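Local coordinates for protein homoprotocatechuate 2,3-dioxygenase (Brevibacterium fuscum, PDB 4Z6M) that catalyses the oxygen-dependent extradiol opening of the aromatic ring of homoprotocatechuate at an iron(II) centre held by two histidines and a carboxylate, at residues Phe79-Arg82 and Asp86-Lys89; Ala92-Leu97 and Phe124-Phe129; Ala73-Ala78 and Ala115-Asp120. The protein carries 1 engineered substitution. One frame throughout, in Å; residues are numbered along the deposited sequence.

Interaction 1 of 3, residues Phe79-Arg82 and Asp86-Lys89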
ATOM      1  N   PHE A  79      19.625 -22.192  13.507  1.00  9.04           N
ATOM      2  CA  PHE A  79      18.664 -21.673  14.464  1.00  8.70           C
ATOM      3  C   PHE A  79      19.416 -21.086  15.642  1.00  8.55           C
ATOM      4  O   PHE A  79      20.378 -21.679  16.127  1.00  9.81           O
ATOM      5  CB  PHE A  79      17.775 -22.804  14.970  1.00  9.45           C
ATOM      6  CG  PHE A  79      16.995 -23.482  13.886  1.00  9.23           C
ATOM      7  CD1 PHE A  79      15.760 -23.018  13.504  1.00  9.17           C
ATOM      8  CD2 PHE A  79      17.510 -24.587  13.222  1.00  9.94           C
ATOM      9  CE1 PHE A  79      15.033 -23.631  12.495  1.00 10.10           C
ATOM     10  CE2 PHE A  79      16.788 -25.223  12.203  1.00 11.34           C
ATOM     11  CZ  PHE A  79      15.551 -24.730  11.831  1.00 10.47           C
ATOM     12  N   ARG A  80      18.999 -19.894  16.073  1.00  7.85           N
ATOM     13  CA  ARG A  80      19.548 -19.317  17.290  1.00  7.82           C
ATOM     14  C   ARG A  80      18.836 -19.879  18.509  1.00  7.98           C
ATOM     15  O   ARG A  80      17.615 -20.056  18.496  1.00  9.03           O
ATOM     16  CB  ARG A  80      19.489 -17.801  17.259  1.00  8.05           C
ATOM     17  CG  ARG A  80      20.442 -17.159  18.247  1.00  9.11           C
ATOM     18  CD  ARG A  80      20.493 -15.649  18.177  1.00  8.57           C
ATOM     19  NE  ARG A  80      21.569 -15.170  19.009  1.00  9.45           N
ATOM     20  CZ  ARG A  80      21.632 -13.988  19.605  1.00  9.13           C
ATOM     21  NH1 ARG A  80      20.683 -13.078  19.457  1.00  9.52           N
ATOM     22  NH2 ARG A  80      22.666 -13.723  20.373  1.00  9.68           N
ATOM     23  N   VAL A  81      19.616 -20.185  19.535  1.00  8.33           N
ATOM     24  CA  VAL A  81      19.111 -20.674  20.808  1.00  8.66           C
ATOM     25  C   VAL A  81      19.220 -19.606  21.896  1.00  9.67           C
ATOM     26  O   VAL A  81      19.907 -18.590  21.724  1.00 10.38           O
ATOM     27  CB  VAL A  81      19.803 -21.979  21.236  1.00  9.51           C
ATOM     28  CG1 VAL A  81      19.546 -23.048  20.224  1.00 10.13           C
ATOM     29  CG2 VAL A  81      21.300 -21.799  21.461  1.00 10.29           C
ATOM     30  N   ARG A  82      18.521 -19.817  23.000  1.00 10.00           N
ATOM     31  CA  ARG A  82      18.293 -18.723  23.961  1.00 10.08           C
ATOM     32  C   ARG A  82      19.537 -18.348  24.754  1.00 10.57           C
ATOM     33  O   ARG A  82      19.727 -17.180  25.062  1.00 11.92           O
ATOM     34  CB  ARG A  82      17.168 -19.067  24.922  1.00 11.69           C
ATOM     35  CG  ARG A  82      16.815 -17.914  25.862  1.00 12.90           C
ATOM     36  CD  ARG A  82      15.550 -18.162  26.654  1.00 14.01           C
ATOM     37  NE  ARG A  82      14.388 -18.131  25.776  1.00 15.10           N
ATOM     38  CZ  ARG A  82      13.812 -17.014  25.323  1.00 15.16           C
ATOM     39  NH1 ARG A  82      14.234 -15.815  25.712  1.00 16.16           N
ATOM     40  NH2 ARG A  82      12.762 -17.101  24.516  1.00 15.32           N
ATOM     41  N   ASP A  86      22.297 -23.608  25.961  1.00 14.09           N
ATOM     42  CA  ASP A  86      21.456 -24.336  25.018  1.00 13.23           C
ATOM     43  C   ASP A  86      22.255 -24.976  23.891  1.00 12.36           C
ATOM     44  O   ASP A  86      21.781 -25.935  23.286  1.00 13.52           O
ATOM     45  CB  ASP A  86      20.347 -23.444  24.455  1.00 13.29           C
ATOM     46  CG  ASP A  86      19.257 -23.189  25.466  1.00 13.56           C
ATOM     47  OD1 ASP A  86      18.551 -24.162  25.816  1.00 14.37           O
ATOM     48  OD2 ASP A  86      19.095 -22.027  25.887  1.00 15.61           O
ATOM     49  N   VAL A  87      23.458 -24.483  23.611  1.00 13.34           N
ATOM     50  CA  VAL A  87      24.308 -25.171  22.632  1.00 13.16           C
ATOM     51  C   VAL A  87      24.775 -26.522  23.199  1.00 13.21           C
ATOM     52  O   VAL A  87      24.738 -27.536  22.483  1.00 15.21           O
ATOM     53  CB  VAL A  87      25.473 -24.284  22.140  1.00 13.79           C
ATOM     54  CG1 VAL A  87      26.288 -24.992  21.066  1.00 13.58           C
ATOM     55  CG2 VAL A  87      24.934 -22.949  21.613  1.00 14.21           C
ATOM     56  N   ASP A  88      25.153 -26.537  24.480  1.00 13.98           N
ATOM     57  CA  ASP A  88      25.438 -27.798  25.179  1.00 14.20           C
ATOM     58  C   ASP A  88      24.219 -28.722  25.172  1.00 14.00           C
ATOM     59  O   ASP A  88      24.357 -29.920  24.936  1.00 16.49           O
ATOM     60  CB  ASP A  88      25.860 -27.568  26.634  1.00 16.24           C
ATOM     61  CG  ASP A  88      27.133 -26.786  26.764  1.00 21.76           C
ATOM     62  OD1 ASP A  88      28.060 -27.026  25.971  1.00 24.93           O
ATOM     63  OD2 ASP A  88      27.205 -25.967  27.712  1.00 31.24           O
ATOM     64  N   LYS A  89      23.030 -28.176  25.434  1.00 13.50           N
ATOM     65  CA  LYS A  89      21.818 -28.999  25.394  1.00 13.24           C
ATOM     66  C   LYS A  89      21.604 -29.595  24.014  1.00 13.22           C
ATOM     67  O   LYS A  89      21.240 -30.761  23.887  1.00 14.89           O
ATOM     68  CB  LYS A  89      20.591 -28.224  25.849  1.00 15.67           C
ATOM     69  CG  LYS A  89      20.633 -27.913  27.341  1.00 17.31           C
ATOM     70  CD  LYS A  89      19.716 -26.792  27.753  1.00 21.04           C
ATOM     71  CE  LYS A  89      18.288 -27.253  27.868  1.00 27.88           C
ATOM     72  NZ  LYS A  89      17.817 -27.035  29.275  1.00 37.01           N
TER

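Interaction 2 of 3, residues Ala92-Leu97 and Phe124-Phe129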
ATOM      1  N   ALA A  92      24.036 -32.586  23.500  1.00 16.02           N
ATOM      2  CA  ALA A  92      23.585 -33.761  24.257  1.00 15.77           C
ATOM      3  C   ALA A  92      22.345 -34.400  23.633  1.00 15.34           C
ATOM      4  O   ALA A  92      22.219 -35.619  23.586  1.00 16.19           O
ATOM      5  CB  ALA A  92      23.292 -33.390  25.713  1.00 17.37           C
ATOM      6  N   TYR A  93      21.441 -33.564  23.150  1.00 14.65           N
ATOM      7  CA  TYR A  93      20.191 -34.034  22.557  1.00 14.32           C
ATOM      8  C   TYR A  93      20.464 -34.837  21.284  1.00 13.83           C
ATOM      9  O   TYR A  93      19.987 -35.970  21.130  1.00 15.70           O
ATOM     10  CB  TYR A  93      19.305 -32.834  22.269  1.00 13.19           C
ATOM     11  CG  TYR A  93      17.877 -33.140  21.890  1.00 12.87           C
ATOM     12  CD1 TYR A  93      16.896 -33.233  22.867  1.00 14.24           C
ATOM     13  CD2 TYR A  93      17.484 -33.227  20.555  1.00 12.84           C
ATOM     14  CE1 TYR A  93      15.569 -33.447  22.545  1.00 13.31           C
ATOM     15  CE2 TYR A  93      16.157 -33.477  20.225  1.00 12.74           C
ATOM     16  CZ  TYR A  93      15.205 -33.565  21.220  1.00 12.84           C
ATOM     17  OH  TYR A  93      13.881 -33.779  20.909  1.00 14.31           O
ATOM     18  N   TYR A  94      21.268 -34.280  20.389  1.00 14.49           N
ATOM     19  CA  TYR A  94      21.561 -34.953  19.137  1.00 13.29           C
ATOM     20  C   TYR A  94      22.490 -36.161  19.306  1.00 16.12           C
ATOM     21  O   TYR A  94      22.372 -37.127  18.562  1.00 17.17           O
ATOM     22  CB  TYR A  94      22.081 -33.971  18.087  1.00 13.30           C
ATOM     23  CG  TYR A  94      20.933 -33.186  17.454  1.00 13.31           C
ATOM     24  CD1 TYR A  94      20.174 -33.751  16.435  1.00 13.82           C
ATOM     25  CD2 TYR A  94      20.554 -31.930  17.934  1.00 13.03           C
ATOM     26  CE1 TYR A  94      19.110 -33.068  15.875  1.00 11.93           C
ATOM     27  CE2 TYR A  94      19.495 -31.247  17.382  1.00 12.95           C
ATOM     28  CZ  TYR A  94      18.786 -31.807  16.354  1.00 12.32           C
ATOM     29  OH  TYR A  94      17.744 -31.091  15.821  1.00 13.03           O
ATOM     30  N   GLN A  95      23.369 -36.124  20.307  1.00 16.74           N
ATOM     31  CA  GLN A  95      24.170 -37.304  20.627  1.00 16.82           C
ATOM     32  C   GLN A  95      23.275 -38.435  21.122  1.00 17.41           C
ATOM     33  O   GLN A  95      23.465 -39.589  20.735  1.00 19.92           O
ATOM     34  CB  GLN A  95      25.292 -36.957  21.604  1.00 17.00           C
ATOM     35  CG  GLN A  95      26.396 -36.206  20.876  1.00 22.02           C
ATOM     36  CD  GLN A  95      27.508 -35.703  21.783  1.00 32.12           C
ATOM     37  OE1 GLN A  95      27.342 -35.572  23.005  1.00 41.26           O
ATOM     38  NE2 GLN A  95      28.650 -35.394  21.178  1.00 34.53           N
ATOM     39  N   GLU A  96      22.262 -38.105  21.923  1.00 17.35           N
ATOM     40  CA  GLU A  96      21.315 -39.126  22.355  1.00 18.12           C
ATOM     41  C   GLU A  96      20.504 -39.712  21.200  1.00 18.43           C
ATOM     42  O   GLU A  96      20.208 -40.910  21.200  1.00 20.57           O
ATOM     43  CB  GLU A  96      20.400 -38.626  23.462  1.00 19.36           C
ATOM     44  CG  GLU A  96      19.559 -39.760  24.035  1.00 20.87           C
ATOM     45  CD  GLU A  96      18.689 -39.369  25.200  1.00 21.67           C
ATOM     46  OE1 GLU A  96      18.962 -38.328  25.847  1.00 20.81           O
ATOM     47  OE2 GLU A  96      17.719 -40.136  25.462  1.00 23.29           O
ATOM     48  N   LEU A  97      20.166 -38.882  20.209  1.00 17.56           N
ATOM     49  CA  LEU A  97      19.543 -39.369  18.968  1.00 19.24           C
ATOM     50  C   LEU A  97      20.455 -40.177  18.044  1.00 20.12           C
ATOM     51  O   LEU A  97      19.995 -40.710  17.035  1.00 24.20           O
ATOM     52  CB  LEU A  97      18.977 -38.195  18.162  1.00 17.33           C
ATOM     53  CG  LEU A  97      17.785 -37.452  18.771  1.00 18.62           C
ATOM     54  CD1 LEU A  97      17.482 -36.183  17.985  1.00 20.26           C
ATOM     55  CD2 LEU A  97      16.569 -38.367  18.850  1.00 22.80           C
ATOM     56  N   PHE A 124      19.366 -33.462   7.445  1.00 10.16           N
ATOM     57  CA  PHE A 124      19.585 -32.041   7.217  1.00 10.44           C
ATOM     58  C   PHE A 124      20.704 -31.515   8.101  1.00 10.22           C
ATOM     59  O   PHE A 124      20.833 -31.909   9.256  1.00 11.50           O
ATOM     60  CB  PHE A 124      18.309 -31.231   7.457  1.00 10.76           C
ATOM     61  CG  PHE A 124      17.305 -31.387   6.378  1.00 10.32           C
ATOM     62  CD1 PHE A 124      16.403 -32.432   6.424  1.00 11.46           C
ATOM     63  CD2 PHE A 124      17.260 -30.515   5.307  1.00 11.30           C
ATOM     64  CE1 PHE A 124      15.474 -32.598   5.418  1.00 12.30           C
ATOM     65  CE2 PHE A 124      16.341 -30.684   4.295  1.00 12.00           C
ATOM     66  CZ  PHE A 124      15.432 -31.721   4.364  1.00 11.48           C
ATOM     67  N   PRO A 125      21.497 -30.577   7.559  1.00 11.18           N
ATOM     68  CA  PRO A 125      22.585 -29.959   8.308  1.00 10.95           C
ATOM     69  C   PRO A 125      22.019 -28.792   9.111  1.00 10.67           C
ATOM     70  O   PRO A 125      21.903 -27.670   8.597  1.00 14.99           O
ATOM     71  CB  PRO A 125      23.549 -29.505   7.213  1.00 11.72           C
ATOM     72  CG  PRO A 125      22.686 -29.249   6.035  1.00 11.09           C
ATOM     73  CD  PRO A 125      21.531 -30.218   6.129  1.00 10.35           C
ATOM     74  N   TYR A 126      21.681 -29.057  10.359  1.00 10.74           N
ATOM     75  CA  TYR A 126      21.215 -28.016  11.274  1.00 11.18           C
ATOM     76  C   TYR A 126      22.393 -27.415  12.028  1.00 11.31           C
ATOM     77  O   TYR A 126      23.312 -28.140  12.416  1.00 12.52           O
ATOM     78  CB  TYR A 126      20.224 -28.589  12.282  1.00 10.46           C
ATOM     79  CG  TYR A 126      18.765 -28.700  11.867  1.00  9.90           C
ATOM     80  CD1 TYR A 126      18.328 -28.520  10.555  1.00 10.62           C
ATOM     81  CD2 TYR A 126      17.811 -28.921  12.840  1.00 11.43           C
ATOM     82  CE1 TYR A 126      16.962 -28.565  10.244  1.00 12.18           C
ATOM     83  CE2 TYR A 126      16.455 -28.977  12.536  1.00 12.40           C
ATOM     84  CZ  TYR A 126      16.036 -28.806  11.236  1.00 10.32           C
ATOM     85  OH  TYR A 126      14.691 -28.819  10.950  1.00 11.77           O
ATOM     86  N   GLU A 127      22.349 -26.093  12.267  1.00  9.56           N
ATOM     87  CA  GLU A 127      23.259 -25.456  13.216  1.00  9.91           C
ATOM     88  C   GLU A 127      22.463 -24.839  14.370  1.00  9.02           C
ATOM     89  O   GLU A 127      21.395 -24.278  14.152  1.00  9.72           O
ATOM     90  CB  GLU A 127      24.106 -24.358  12.558  1.00 10.91           C
ATOM     91  CG  GLU A 127      25.099 -23.715  13.532  1.00 10.29           C
ATOM     92  CD  GLU A 127      25.979 -22.656  12.891  1.00 10.76           C
ATOM     93  OE1 GLU A 127      27.003 -23.028  12.235  1.00 12.38           O
ATOM     94  OE2 GLU A 127      25.640 -21.459  13.033  1.00 11.77           O
ATOM     95  N   PHE A 128      23.013 -24.936  15.571  1.00  8.84           N
ATOM     96  CA  PHE A 128      22.524 -24.240  16.747  1.00  9.72           C
ATOM     97  C   PHE A 128      23.651 -23.393  17.304  1.00  9.31           C
ATOM     98  O   PHE A 128      24.785 -23.866  17.483  1.00 11.20           O
ATOM     99  CB  PHE A 128      22.063 -25.240  17.789  1.00 10.82           C
ATOM    100  CG  PHE A 128      20.973 -26.136  17.293  1.00 10.77           C
ATOM    101  CD1 PHE A 128      19.653 -25.720  17.352  1.00 12.06           C
ATOM    102  CD2 PHE A 128      21.272 -27.338  16.665  1.00 11.80           C
ATOM    103  CE1 PHE A 128      18.640 -26.507  16.841  1.00 13.67           C
ATOM    104  CE2 PHE A 128      20.263 -28.136  16.157  1.00 13.29           C
ATOM    105  CZ  PHE A 128      18.946 -27.722  16.251  1.00 13.01           C
ATOM    106  N   PHE A 129      23.333 -22.136  17.583  1.00  9.26           N
ATOM    107  CA  PHE A 129      24.325 -21.196  18.132  1.00  9.36           C
ATOM    108  C   PHE A 129      23.587 -20.179  18.997  1.00  8.99           C
ATOM    109  O   PHE A 129      22.390 -19.933  18.769  1.00  8.91           O
ATOM    110  CB  PHE A 129      25.095 -20.483  17.014  1.00  9.81           C
ATOM    111  CG  PHE A 129      24.271 -19.444  16.297  1.00  9.16           C
ATOM    112  CD1 PHE A 129      23.472 -19.805  15.233  1.00  9.40           C
ATOM    113  CD2 PHE A 129      24.226 -18.126  16.758  1.00  9.82           C
ATOM    114  CE1 PHE A 129      22.652 -18.869  14.620  1.00  9.52           C
ATOM    115  CE2 PHE A 129      23.416 -17.186  16.136  1.00  9.90           C
ATOM    116  CZ  PHE A 129      22.636 -17.556  15.071  1.00  9.49           C
TER

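Interaction 3 of 3, residues Ala73-Ala78 and Ala115-Asp120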
ATOM      1  N   ALA A  73      24.187 -26.217  -3.106  1.00  9.84           N
ATOM      2  CA  ALA A  73      23.569 -27.031  -2.055  1.00  9.37           C
ATOM      3  C   ALA A  73      23.364 -26.207  -0.798  1.00  9.79           C
ATOM      4  O   ALA A  73      24.047 -25.188  -0.615  1.00 11.50           O
ATOM      5  CB  ALA A  73      24.427 -28.243  -1.735  1.00 10.11           C
ATOM      6  N   LEU A  74      22.455 -26.643   0.073  1.00  9.21           N
ATOM      7  CA  LEU A  74      22.403 -26.130   1.441  1.00 10.04           C
ATOM      8  C   LEU A  74      23.570 -26.709   2.252  1.00  9.75           C
ATOM      9  O   LEU A  74      23.711 -27.927   2.330  1.00 10.64           O
ATOM     10  CB  LEU A  74      21.085 -26.532   2.093  1.00  9.97           C
ATOM     11  CG  LEU A  74      20.983 -26.188   3.595  1.00 11.00           C
ATOM     12  CD1 LEU A  74      20.833 -24.684   3.819  1.00 11.30           C
ATOM     13  CD2 LEU A  74      19.862 -26.943   4.270  1.00 11.82           C
ATOM     14  N   LYS A  75      24.404 -25.839   2.827  1.00  9.66           N
ATOM     15  CA  LYS A  75      25.464 -26.274   3.743  1.00 10.74           C
ATOM     16  C   LYS A  75      25.010 -26.318   5.195  1.00  9.66           C
ATOM     17  O   LYS A  75      25.390 -27.228   5.938  1.00 11.38           O
ATOM     18  CB  LYS A  75      26.717 -25.389   3.579  1.00 12.00           C
ATOM     19  CG  LYS A  75      27.920 -25.848   4.367  1.00 13.85           C
ATOM     20  CD  LYS A  75      29.211 -25.260   3.846  1.00 16.34           C
ATOM     21  CE  LYS A  75      30.361 -25.722   4.737  1.00 21.43           C
ATOM     22  NZ  LYS A  75      31.661 -25.668   4.031  1.00 28.30           N
ATOM     23  N   ALA A  76      24.158 -25.360   5.599  1.00  8.96           N
ATOM     24  CA  ALA A  76      23.637 -25.358   6.967  1.00  9.60           C
ATOM     25  C   ALA A  76      22.419 -24.476   7.057  1.00  9.79           C
ATOM     26  O   ALA A  76      22.375 -23.395   6.456  1.00 10.69           O
ATOM     27  CB  ALA A  76      24.670 -24.854   7.948  1.00 11.82           C
ATOM     28  N   MET A  77      21.437 -24.955   7.813  1.00  9.74           N
ATOM     29  CA  MET A  77      20.309 -24.131   8.232  1.00  9.69           C
ATOM     30  C   MET A  77      20.412 -23.936   9.723  1.00  9.11           C
ATOM     31  O   MET A  77      20.486 -24.902  10.477  1.00 10.15           O
ATOM     32  CB  MET A  77      18.971 -24.760   7.790  1.00 12.56           C
ATOM     33  CG  MET A  77      18.813 -26.219   8.043  1.00 13.30           C
ATOM     34  SD  MET A  77      17.487 -27.018   7.091  1.00 16.63           S
ATOM     35  CE  MET A  77      16.287 -25.874   7.129  1.00 13.03           C
ATOM     36  N   ALA A  78      20.518 -22.666  10.142  1.00  8.13           N
ATOM     37  CA  ALA A  78      20.914 -22.326  11.497  1.00  8.86           C
ATOM     38  C   ALA A  78      19.762 -21.730  12.263  1.00  8.20           C
ATOM     39  O   ALA A  78      19.049 -20.838  11.757  1.00  8.44           O
ATOM     40  CB  ALA A  78      22.084 -21.346  11.492  1.00  9.33           C
ATOM     41  N   ALA A 115      29.272 -22.891  18.177  1.00 11.81           N
ATOM     42  CA  ALA A 115      28.218 -23.409  17.305  1.00 10.87           C
ATOM     43  C   ALA A 115      28.298 -24.920  17.205  1.00 11.08           C
ATOM     44  O   ALA A 115      29.386 -25.485  17.166  1.00 12.19           O
ATOM     45  CB  ALA A 115      28.298 -22.795  15.921  1.00 12.36           C
ATOM     46  N   LEU A 116      27.128 -25.548  17.145  1.00 10.80           N
ATOM     47  CA  LEU A 116      27.006 -26.988  16.908  1.00 11.36           C
ATOM     48  C   LEU A 116      26.342 -27.202  15.562  1.00 11.39           C
ATOM     49  O   LEU A 116      25.226 -26.713  15.347  1.00 11.55           O
ATOM     50  CB  LEU A 116      26.147 -27.610  17.996  1.00 13.00           C
ATOM     51  CG  LEU A 116      25.901 -29.113  17.838  1.00 14.61           C
ATOM     52  CD1 LEU A 116      27.136 -29.867  18.303  1.00 16.20           C
ATOM     53  CD2 LEU A 116      24.662 -29.531  18.590  1.00 16.99           C
ATOM     54  N   ARG A 117      26.984 -27.970  14.690  1.00 10.44           N
ATOM     55  CA  ARG A 117      26.314 -28.484  13.513  1.00 10.46           C
ATOM     56  C   ARG A 117      26.069 -29.961  13.663  1.00 11.93           C
ATOM     57  O   ARG A 117      26.871 -30.682  14.288  1.00 12.45           O
ATOM     58  CB  ARG A 117      27.107 -28.179  12.248  1.00 11.90           C
ATOM     59  CG  ARG A 117      27.023 -26.701  11.898  1.00 10.49           C
ATOM     60  CD  ARG A 117      27.636 -26.346  10.560  1.00 11.15           C
ATOM     61  NE  ARG A 117      27.497 -24.911  10.337  1.00 10.57           N
ATOM     62  CZ  ARG A 117      27.762 -24.282   9.194  1.00  9.97           C
ATOM     63  NH1 ARG A 117      28.221 -24.940   8.138  1.00 12.57           N
ATOM     64  NH2 ARG A 117      27.562 -22.966   9.107  1.00 10.75           N
ATOM     65  N   VAL A 118      24.937 -30.399  13.109  1.00 11.16           N
ATOM     66  CA  VAL A 118      24.512 -31.787  13.225  1.00 12.15           C
ATOM     67  C   VAL A 118      23.988 -32.267  11.891  1.00 11.79           C
ATOM     68  O   VAL A 118      23.456 -31.478  11.117  1.00 12.80           O
ATOM     69  CB  VAL A 118      23.465 -31.987  14.324  1.00 12.28           C
ATOM     70  CG1 VAL A 118      23.932 -31.399  15.633  1.00 14.77           C
ATOM     71  CG2 VAL A 118      22.136 -31.380  13.948  1.00 13.79           C
ATOM     72  N   GLU A 119      24.174 -33.557  11.610  1.00 11.84           N
ATOM     73  CA  GLU A 119      23.402 -34.243  10.581  1.00 13.04           C
ATOM     74  C   GLU A 119      22.172 -34.834  11.243  1.00 13.05           C
ATOM     75  O   GLU A 119      22.262 -35.832  11.966  1.00 14.01           O
ATOM     76  CB  GLU A 119      24.233 -35.354   9.924  1.00 14.28           C
ATOM     77  CG  GLU A 119      25.384 -34.828   9.108  1.00 17.86           C
ATOM     78  CD  GLU A 119      26.355 -35.905   8.624  1.00 18.66           C
ATOM     79  OE1 GLU A 119      26.009 -37.116   8.673  1.00 24.11           O
ATOM     80  OE2 GLU A 119      27.478 -35.521   8.199  1.00 15.79           O
ATOM     81  N   ASP A 120      21.027 -34.186  11.048  1.00 11.57           N
ATOM     82  CA  ASP A 120      19.869 -34.492  11.884  1.00 12.96           C
ATOM     83  C   ASP A 120      19.197 -35.776  11.385  1.00 12.14           C
ATOM     84  O   ASP A 120      19.619 -36.348  10.356  1.00 12.38           O
ATOM     85  CB  ASP A 120      18.936 -33.284  12.017  1.00 12.09           C
ATOM     86  CG  ASP A 120      17.832 -33.216  10.975  1.00 12.15           C
ATOM     87  OD1 ASP A 120      17.867 -33.849   9.893  1.00 12.47           O
ATOM     88  OD2 ASP A 120      16.887 -32.445  11.271  1.00 13.28           O
TER

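Interaction 1 of 3, residues Phe79-Arg82 and Asp86-Lys89
Val-81 and Val-87 each turn one methyl to the other. In Val-81 the first torsion (chi1 -61°) sets CG1 anti to the carbonyl carbon. CG2 is then left between the backbone N and the carbonyl carbon, and this is the branch that reaches the helix. In Val-87, with CG1 anti to the backbone N (chi1 -177°), CG2 lies beside that N and is the branch that touches Val-81. The two side chains cross at about a right angle, with Val-81 CG2 3.8 Å from Val-87 CG2.

Asp-86 comes closer through its methylene. Its CB lies 3.5 Å from Val-81 CG2 and 3.6 Å from Val-81 CB, and the two side chains run past each other in opposite directions. Asp-86 OD2 is 3.7 Å from both Arg-82 CB and Arg-82 N, so it meets the root of the residue and not the guanidinium. The Arg-82 chain bends at chi3 and its end leads away, with NE in a salt bridge to Asp-14. Asp-86 OD2 bonds to Thr-83 OG1 in the turn, and OD1 accepts from Asp-14 N.

The meeting is therefore apolar, with a buried carboxylate at its margin. Its charge is probably eased mainly by Thr-83 and the Asp-14 backbone. Arg-82 NE, 6.1 Å from Asp-86 OD2, would add at most a longer-range effect.

Interaction 2 of 3, residues Ala92-Leu97 and Phe124-Phe129
Tyr-94 meets Phe-128 ring against ring. The closest atoms are Tyr-94 CE2 and Phe-128 CE2, 3.4 Å apart, with Phe-128 CZ 3.7 Å from the same Tyr-94 CE2. The ring planes stand at 33° and the centroids are 5.6 Å apart, so the rings meet obliquely. The phenol oxygen runs on past the Phe-128 ring, with Tyr-94 OH 3.6 Å from Phe-128 CZ. It also reaches the next aromatic along the strand on this side, where Tyr-94 OH lies 3.7 Å from Tyr-126 CD2. With CG anti to the carbonyl carbon (chi1 -79°), the Tyr-94 ring leaves the helix toward strand 125-129. One face of that ring also has Tyr-93 CD2 over its rim, 4.2 Å above the plane of Tyr-94.

In the fold, helix 84-96 lies across one face of the mixed sheet. Strand 73-81, this helix and strands 101-104, 115-119 and 125-129 follow one another in the beta-alpha-beta-beta-beta order of the glyoxalase/dioxygenase superfamily. Tyr-126 and Phe-128, alternate residues of their strand, both face the helix.

Further out, Val-118 of the neighbouring strand packs on both Tyr-94 and Tyr-126. The hydroxyl of Tyr-94 is hydrogen-bonded to that of Tyr-169 in helix 163-172, and Tyr-169 OH is also bonded to Asp-120. Tyr-126 gives its hydroxyl to Gln-158 OE1, on a strand of the second large sheet. Its ring meets Phe-79 edge-to-face, and its side chain is about 14 Å from the iron(II) ion.

Interaction 3 of 3, residues Ala73-Ala78 and Ala115-Asp120
Arg-117 reaches across to Ala-76 with the flat end of its side chain. From CB the first torsion (chi1 -73°) carries CG anti to the carbonyl carbon. The chain then runs extended from CG to NE, spanning the distance between two strands that are not neighbours. Strand 125-129 lies between them, and the closest pair of CA atoms, Arg-117 CA and Ala-76 CA, is 7.7 Å apart.

At NE the side chain comes within range, 3.7 Å from Ala-76 CB, and the N-H group of NE is taken by Glu-127 OE1 in a salt bridge. CZ comes next. The Ala-76 methyl sits over the centre of one guanidinium face, with Ala-76 CB 3.4 Å from Arg-117 CZ. Both terminal nitrogens keep about the same spacing: NH1 and NH2 are each 3.6 Å from Ala-76 CB. NH1 also meets the aliphatic part of Lys-75, which crosses the arginine at about a right angle. Lys-75 CG is 3.9 Å and Lys-75 CE 4.1 Å from Arg-117 NH1. NH2 forms a salt bridge with Glu-22 OE1 and a hydrogen bond with Tyr-20 OH, both on strand 15-25.

The buried charge is paired with two carboxylates, Glu-127 at NE and Glu-22 at NH2. These bonds would fix the rotation of the guanidinium and hold its face against the methyl. The group lies on the face of the sheet turned from helix 84-96; the flanking Leu-116 and Val-118 pack on Val-87 and Tyr-94 of that helix.

Lys-75 and Ala-76 both lie opposite Glu-22, the two-for-one pairing of a classic beta bulge, here within the mixed sheet of a glyoxalase-superfamily fold.

How the interactions relate
All three contacts lie in one glyoxalase-superfamily range of the sequence. Interactions 1 and 2 have centres about 10 Å apart. For interactions 2 and 3 it is about 9 Å, and for interactions 1 and 3 about 13 Å. Interactions 1 and 2 share helix 84-96; 1 and 3 share strand 73-81. Strand 125-129 of interaction 2 lies between the strands of interaction 3 and bonds to 73-81 through the backbone. Along the chain, interaction 1 closes before interaction 2 opens and lies between the segments of interaction 3, while 2 and 3 alternate. Interactions 1 and 2 pack helix 84-96 on one sheet face; interaction 3 joins strands on the other, so strand 125-129 links both faces.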